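Local coordinates for protein probable starch synthase 4, chloroplastic/amyloplastic (Arabidopsis thaliana, PDB 6GNE) that is a probable starch synthase of the GT-B glycosyltransferase fold, modelled with adenosine-5'-diphosphate and glycans bound, at residues A153-D158 with I221-I225; L10-A16 with P139-H145. One frame throughout, in Å; residues are numbered along the deposited sequence.

Contact 1: A153-D158 with I221-I225; sequences APLYWD and IFSNI. With GLC (alpha-D-glucopyranose), chain D; GLC (alpha-D-glucopyranose), chain B.
Phe222, on the last turn of helix 215-222, pushes its side chain as a knob into a hole on helix 152-160. Ala153, Pro154, Trp157 and Asp158 line that hole. Followed outward, Phe222 CB meets Ala153 CB at 3.7 Å. With chi1 at -73° the Phe222 ring swings away from its own carbonyl and comes up against Pro154. Pro154 CB stands over the centre of one ring face, 4.2 Å from the centroid of the Phe222 ring, in a CH-pi contact. CD1 and CE1 of Phe222 both lie close to O5 of the chain D glucose, which approaches the ring obliquely. CZ lies by C4 and C6 of the same sugar.

The Trp157 indole runs alongside Phe222, pointing the other way. Its NE1 gives a weak, bent hydrogen bond to Phe222 O, at 2.9 Å and 122°. The indole lies between two groups. O5 of the chain B glucose is over one face near the rim, and Tyr156 CD2 is over the centre of the opposite face. Asn224 OD1 comes to the indole edge in plane, 3.4 Å from Trp157 CZ2, with the amide almost perpendicular to the ring. That oxygen accepts a hydrogen bond from Ile170 N, while Asn224 ND2 makes a weak bond to O2 of the chain B glucose, 3.3 Å away.

The hold on the two sugars appears to rest largely on ring contacts: the indole face takes the chain B glucose and the phenyl ring meets the chain D glucose. The polar bonds, Asn224 ND2 to one and Ile221 O with O2 of the other, are weak.

Contact 2: L10-A16 with P139-H145; sequences LYVVHIA and PDIIHCH
Tyr11 and Asp140 open the pairing of strands 11-15 and 141-145. Tyr11 N donates to Asp140 OD2 at 2.8 Å, using the anti lone pair of that oxygen. The carboxylate thus takes an amide that lies before the regular ladder. Tyr11 O accepts from Ile141 N and, more weakly, from Asp140 N.

The ladder then runs in parallel register. Val13 N bonds to Ile141 O at 2.9 Å. His143 N meets Val13 O almost straight, at 2.8 Å and 175°. Ile15 N goes to His143 O at 3.0 Å. The last rung, His145 N to Ile15 O, is weak, and His145 N has a further partner in Thr149 OG1. Val12 and His14 turn their backbone bonds to strand 45-51.

His14, His143 and His145 cluster at one end. His14 ND1 and His145 NE2 share a hydrogen bond of 3.1 Å, in which either may donate. His143 CB lies over one face of the His14 imidazole. Both ring nitrogens of His143 bond outside the two segments: ND1 to Tyr494 OH and NE2 to Thr173 OG1. His145 ND1 pairs with His175 NE2. At the other end Pro139 CB sits over the Tyr11 ring, 4.2 Å from its centroid, and Tyr11 OH bonds to Glu47.

Adjacent parallel strands with helix 27-41 packed on the histidine side are typical of the Rossmann-like N-terminal domain of GT-B glycosyltransferases.

How the contacts relate
Both contacts belong to the same Rossmann-like domain, and their centres are 13 Å apart. They follow each other along the chain: strand 141-145 leads through helix 146-150 into helix 152-160. They touch directly where Tyr156 CE1 packs on Ile142 CD1 at 4.1 Å. Strand 169-174 also joins them, pairing with strand 141-145 on one side and strand 225-228 on the other. Their relation to the ligands differs. Contact 1 supplies all five residues of a glycan pocket well apart from the bound adenosine-5'-diphosphate. Contact 2 is buried, and its His145 side chain stays about 8 Å from a bound 4,6-dideoxy-4-amino-glucopyranose derivative (AC1).

Contact 1: A153-D158 with I221-I225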
loop_
_atom_site.group_PDB
_atom_site.type_symbol
_atom_site.label_atom_id
_atom_site.label_comp_id
_atom_site.label_asym_id
_atom_site.label_seq_id
_atom_site.Cartn_x
_atom_site.Cartn_y
_atom_site.Cartn_z
ATOM N N ALA A 153 19.175 -0.177 6.386
ATOM C CA ALA A 153 20.236 -0.809 5.580
ATOM C C ALA A 153 21.652 -0.297 5.897
ATOM O O ALA A 153 22.495 -1.094 6.275
ATOM C CB ALA A 153 19.933 -0.701 4.082
ATOM N N PRO A 154 21.908 1.020 5.768
ATOM C CA PRO A 154 23.243 1.511 6.150
ATOM C C PRO A 154 23.541 1.393 7.653
ATOM O O PRO A 154 24.684 1.069 8.007
ATOM C CB PRO A 154 23.233 2.980 5.715
ATOM C CG PRO A 154 21.775 3.343 5.623
ATOM C CD PRO A 154 21.077 2.094 5.195
ATOM N N LEU A 155 22.546 1.630 8.511
ATOM C CA LEU A 155 22.693 1.407 9.950
ATOM C C LEU A 155 23.156 -0.008 10.280
ATOM O O LEU A 155 24.146 -0.191 11.026
ATOM C CB LEU A 155 21.403 1.737 10.705
ATOM C CG LEU A 155 21.141 3.244 10.906
ATOM C CD1 LEU A 155 19.733 3.529 11.397
ATOM C CD2 LEU A 155 22.136 3.845 11.876
ATOM N N TYR A 156 22.489 -1.000 9.689
ATOM C CA TYR A 156 22.833 -2.402 9.944
ATOM C C TYR A 156 24.295 -2.695 9.629
ATOM O O TYR A 156 24.997 -3.257 10.460
ATOM C CB TYR A 156 21.934 -3.350 9.148
ATOM C CG TYR A 156 22.211 -4.812 9.422
ATOM C CD1 TYR A 156 21.827 -5.390 10.614
ATOM C CD2 TYR A 156 22.861 -5.613 8.490
ATOM C CE1 TYR A 156 22.065 -6.738 10.865
ATOM C CE2 TYR A 156 23.102 -6.959 8.722
ATOM C CZ TYR A 156 22.703 -7.518 9.907
ATOM O OH TYR A 156 22.947 -8.844 10.163
ATOM N N TRP A 157 24.741 -2.291 8.437
ATOM C CA TRP A 157 26.093 -2.603 7.979
ATOM C C TRP A 157 27.171 -1.785 8.696
ATOM O O TRP A 157 28.217 -2.316 9.037
ATOM C CB TRP A 157 26.199 -2.470 6.449
ATOM C CG TRP A 157 25.382 -3.513 5.755
ATOM C CD1 TRP A 157 24.338 -3.302 4.938
ATOM C CD2 TRP A 157 25.526 -4.942 5.858
ATOM N NE1 TRP A 157 23.805 -4.504 4.516
ATOM C CE2 TRP A 157 24.515 -5.524 5.079
ATOM C CE3 TRP A 157 26.432 -5.785 6.527
ATOM C CZ2 TRP A 157 24.367 -6.911 4.937
ATOM C CZ3 TRP A 157 26.287 -7.171 6.394
ATOM C CH2 TRP A 157 25.261 -7.714 5.592
ATOM N N ASP A 158 26.898 -0.513 8.953
ATOM C CA ASP A 158 27.878 0.371 9.574
ATOM C C ASP A 158 27.962 0.213 11.092
ATOM O O ASP A 158 29.050 0.269 11.641
ATOM C CB ASP A 158 27.627 1.821 9.130
ATOM C CG ASP A 158 27.974 2.062 7.642
ATOM O OD1 ASP A 158 28.288 1.108 6.871
ATOM O OD2 ASP A 158 27.922 3.247 7.239
ATOM N N ILE A 221 21.483 0.795 -2.374
ATOM C CA ILE A 221 22.907 0.455 -2.362
ATOM C C ILE A 221 23.262 -0.588 -1.306
ATOM O O ILE A 221 23.889 -1.584 -1.584
ATOM C CB ILE A 221 23.748 1.738 -2.244
ATOM C CG1 ILE A 221 23.558 2.551 -3.555
ATOM C CG2 ILE A 221 25.232 1.431 -2.039
ATOM C CD1 ILE A 221 23.970 3.986 -3.439
ATOM N N PHE A 222 22.815 -0.362 -0.090
ATOM C CA PHE A 222 23.191 -1.207 1.056
ATOM C C PHE A 222 22.389 -2.494 1.260
ATOM O O PHE A 222 22.733 -3.277 2.117
ATOM C CB PHE A 222 23.190 -0.357 2.344
ATOM C CG PHE A 222 24.347 0.581 2.423
ATOM C CD1 PHE A 222 25.511 0.177 3.048
ATOM C CD2 PHE A 222 24.308 1.857 1.857
ATOM C CE1 PHE A 222 26.616 1.023 3.133
ATOM C CE2 PHE A 222 25.420 2.686 1.901
ATOM C CZ PHE A 222 26.568 2.267 2.552
ATOM N N SER A 223 21.327 -2.729 0.504
ATOM C CA SER A 223 20.493 -3.901 0.726
ATOM C C SER A 223 20.962 -5.020 -0.161
ATOM O O SER A 223 21.448 -4.769 -1.234
ATOM C CB SER A 223 19.036 -3.568 0.450
ATOM O OG SER A 223 18.604 -2.522 1.312
ATOM N N ASN A 224 20.793 -6.251 0.289
ATOM C CA ASN A 224 21.127 -7.433 -0.515
ATOM C C ASN A 224 20.036 -7.780 -1.535
ATOM O O ASN A 224 20.315 -8.472 -2.533
ATOM C CB ASN A 224 21.349 -8.640 0.405
ATOM C CG ASN A 224 22.417 -8.383 1.428
ATOM O OD1 ASN A 224 22.156 -8.205 2.641
ATOM N ND2 ASN A 224 23.628 -8.300 0.943
ATOM N N ILE A 225 18.797 -7.334 -1.251
ATOM C CA ILE A 225 17.642 -7.564 -2.106
ATOM C C ILE A 225 16.863 -6.263 -2.160
ATOM O O ILE A 225 16.567 -5.683 -1.113
ATOM C CB ILE A 225 16.696 -8.684 -1.539
ATOM C CG1 ILE A 225 17.445 -10.004 -1.291
ATOM C CG2 ILE A 225 15.536 -8.966 -2.484
ATOM C CD1 ILE A 225 16.724 -10.934 -0.324
HETATM C C1 GLC D . 27.355 -2.616 1.873
HETATM C C2 GLC D . 26.990 -2.283 0.422
HETATM C C3 GLC D . 28.180 -1.703 -0.340
HETATM C C4 GLC D . 28.689 -0.506 0.470
HETATM C C5 GLC D . 29.209 -1.066 1.808
HETATM C C6 GLC D . 29.944 -0.057 2.695
HETATM O O2 GLC D . 26.496 -3.423 -0.271
HETATM O O3 GLC D . 27.824 -1.309 -1.672
HETATM O O4 GLC D . 29.641 0.300 -0.252
HETATM O O5 GLC D . 28.070 -1.567 2.522
HETATM O O6 GLC D . 29.860 -0.412 4.090
HETATM C C1 GLC B . 28.133 -7.696 2.931
HETATM C C2 GLC B . 27.050 -7.246 1.955
HETATM C C3 GLC B . 27.368 -5.855 1.402
HETATM C C4 GLC B . 27.703 -4.880 2.519
HETATM C C5 GLC B . 28.771 -5.412 3.464
HETATM C C6 GLC B . 29.036 -4.438 4.621
HETATM O O1 GLC B . 29.340 -7.978 2.195
HETATM O O2 GLC B . 26.975 -8.213 0.901
HETATM O O3 GLC B . 26.274 -5.307 0.670
HETATM O O4 GLC B . 28.235 -3.719 1.918
HETATM O O5 GLC B . 28.358 -6.700 3.946
HETATM O O6 GLC B . 30.357 -3.873 4.558
#

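Contact 2: L10-A16 with P139-H145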
loop_
_atom_site.group_PDB
_atom_site.type_symbol
_atom_site.label_atom_id
_atom_site.label_comp_id
_atom_site.label_asym_id
_atom_site.label_seq_id
_atom_site.Cartn_x
_atom_site.Cartn_y
_atom_site.Cartn_z
ATOM N N LEU A 10 13.017 -19.775 7.783
ATOM C CA LEU A 10 13.741 -18.549 8.109
ATOM C C LEU A 10 13.077 -17.743 9.211
ATOM O O LEU A 10 11.878 -17.838 9.427
ATOM C CB LEU A 10 13.871 -17.667 6.875
ATOM C CG LEU A 10 14.552 -18.349 5.683
ATOM C CD1 LEU A 10 14.447 -17.457 4.467
ATOM C CD2 LEU A 10 15.992 -18.723 5.987
ATOM N N TYR A 11 13.899 -16.947 9.896
ATOM C CA TYR A 11 13.453 -15.963 10.861
ATOM C C TYR A 11 13.545 -14.594 10.158
ATOM O O TYR A 11 14.639 -14.102 9.840
ATOM C CB TYR A 11 14.303 -16.037 12.131
ATOM C CG TYR A 11 14.041 -14.967 13.199
ATOM C CD1 TYR A 11 12.846 -14.229 13.243
ATOM C CD2 TYR A 11 14.993 -14.719 14.189
ATOM C CE1 TYR A 11 12.628 -13.278 14.236
ATOM C CE2 TYR A 11 14.793 -13.760 15.164
ATOM C CZ TYR A 11 13.612 -13.054 15.195
ATOM O OH TYR A 11 13.426 -12.105 16.150
ATOM N N VAL A 12 12.371 -14.011 9.917
ATOM C CA VAL A 12 12.211 -12.807 9.108
ATOM C C VAL A 12 11.608 -11.692 9.956
ATOM O O VAL A 12 10.501 -11.839 10.481
ATOM C CB VAL A 12 11.247 -13.098 7.946
ATOM C CG1 VAL A 12 11.137 -11.898 7.023
ATOM C CG2 VAL A 12 11.677 -14.356 7.199
ATOM N N VAL A 13 12.327 -10.582 10.072
ATOM C CA VAL A 13 11.800 -9.390 10.743
ATOM C C VAL A 13 11.464 -8.274 9.737
ATOM O O VAL A 13 12.273 -7.948 8.883
ATOM C CB VAL A 13 12.765 -8.868 11.815
ATOM C CG1 VAL A 13 12.175 -7.665 12.545
ATOM C CG2 VAL A 13 13.019 -9.960 12.833
ATOM N N HIS A 14 10.255 -7.725 9.832
ATOM C CA HIS A 14 9.831 -6.591 8.992
ATOM C C HIS A 14 9.821 -5.353 9.855
ATOM O O HIS A 14 9.210 -5.336 10.913
ATOM C CB HIS A 14 8.440 -6.811 8.398
ATOM C CG HIS A 14 8.404 -7.829 7.321
ATOM N ND1 HIS A 14 8.334 -7.498 5.992
ATOM C CD2 HIS A 14 8.459 -9.181 7.371
ATOM C CE1 HIS A 14 8.350 -8.604 5.266
ATOM N NE2 HIS A 14 8.427 -9.641 6.081
ATOM N N ILE A 15 10.490 -4.313 9.396
ATOM C CA ILE A 15 10.488 -3.039 10.088
ATOM C C ILE A 15 9.778 -2.089 9.136
ATOM O O ILE A 15 10.189 -1.948 7.992
ATOM C CB ILE A 15 11.933 -2.557 10.380
ATOM C CG1 ILE A 15 12.633 -3.555 11.313
ATOM C CG2 ILE A 15 11.955 -1.154 10.966
ATOM C CD1 ILE A 15 14.151 -3.392 11.366
ATOM N N ALA A 16 8.715 -1.445 9.606
ATOM C CA ALA A 16 7.918 -0.563 8.766
ATOM C C ALA A 16 7.184 0.455 9.591
ATOM O O ALA A 16 7.038 0.287 10.811
ATOM C CB ALA A 16 6.924 -1.393 7.967
ATOM N N PRO A 139 18.028 -12.677 13.347
ATOM C CA PRO A 139 17.243 -12.945 12.142
ATOM C C PRO A 139 18.101 -13.261 10.917
ATOM O O PRO A 139 19.195 -12.734 10.760
ATOM C CB PRO A 139 16.436 -11.645 11.939
ATOM C CG PRO A 139 17.231 -10.602 12.635
ATOM C CD PRO A 139 17.878 -11.277 13.798
ATOM N N ASP A 140 17.566 -14.129 10.076
ATOM C CA ASP A 140 18.143 -14.443 8.794
ATOM C C ASP A 140 17.896 -13.319 7.795
ATOM O O ASP A 140 18.754 -13.070 6.951
ATOM C CB ASP A 140 17.522 -15.723 8.233
ATOM C CG ASP A 140 17.703 -16.936 9.153
ATOM O OD1 ASP A 140 18.855 -17.359 9.419
ATOM O OD2 ASP A 140 16.661 -17.478 9.583
ATOM N N ILE A 141 16.699 -12.693 7.866
ATOM C CA ILE A 141 16.252 -11.610 6.957
ATOM C C ILE A 141 15.704 -10.475 7.774
ATOM O O ILE A 141 14.896 -10.688 8.654
ATOM C CB ILE A 141 15.105 -12.055 6.026
ATOM C CG1 ILE A 141 15.538 -13.176 5.080
ATOM C CG2 ILE A 141 14.544 -10.871 5.223
ATOM C CD1 ILE A 141 16.530 -12.784 3.989
ATOM N N ILE A 142 16.139 -9.264 7.473
ATOM C CA ILE A 142 15.487 -8.051 7.946
ATOM C C ILE A 142 14.974 -7.372 6.668
ATOM O O ILE A 142 15.759 -7.057 5.732
ATOM C CB ILE A 142 16.418 -7.128 8.796
ATOM C CG1 ILE A 142 16.825 -7.845 10.087
ATOM C CG2 ILE A 142 15.726 -5.823 9.163
ATOM C CD1 ILE A 142 17.996 -7.213 10.808
ATOM N N HIS A 143 13.650 -7.176 6.627
ATOM C CA HIS A 143 12.978 -6.605 5.473
ATOM C C HIS A 143 12.451 -5.234 5.861
ATOM O O HIS A 143 11.583 -5.140 6.693
ATOM C CB HIS A 143 11.866 -7.556 5.043
ATOM C CG HIS A 143 11.294 -7.266 3.696
ATOM N ND1 HIS A 143 10.623 -8.214 2.968
ATOM C CD2 HIS A 143 11.305 -6.145 2.932
ATOM C CE1 HIS A 143 10.206 -7.683 1.828
ATOM N NE2 HIS A 143 10.617 -6.430 1.780
ATOM N N CYS A 144 12.972 -4.171 5.269
ATOM C CA CYS A 144 12.481 -2.831 5.567
ATOM C C CYS A 144 11.664 -2.215 4.406
ATOM O O CYS A 144 11.766 -2.656 3.265
ATOM C CB CYS A 144 13.637 -1.942 6.025
ATOM S SG CYS A 144 15.006 -1.708 4.863
ATOM N N HIS A 145 10.832 -1.219 4.709
ATOM C CA HIS A 145 9.836 -0.653 3.751
ATOM C C HIS A 145 9.877 0.875 3.614
ATOM O O HIS A 145 9.694 1.608 4.586
ATOM C CB HIS A 145 8.457 -1.101 4.167
ATOM C CG HIS A 145 8.329 -2.587 4.223
ATOM N ND1 HIS A 145 7.811 -3.329 3.178
ATOM C CD2 HIS A 145 8.732 -3.482 5.155
ATOM C CE1 HIS A 145 7.850 -4.612 3.492
ATOM N NE2 HIS A 145 8.413 -4.731 4.683
#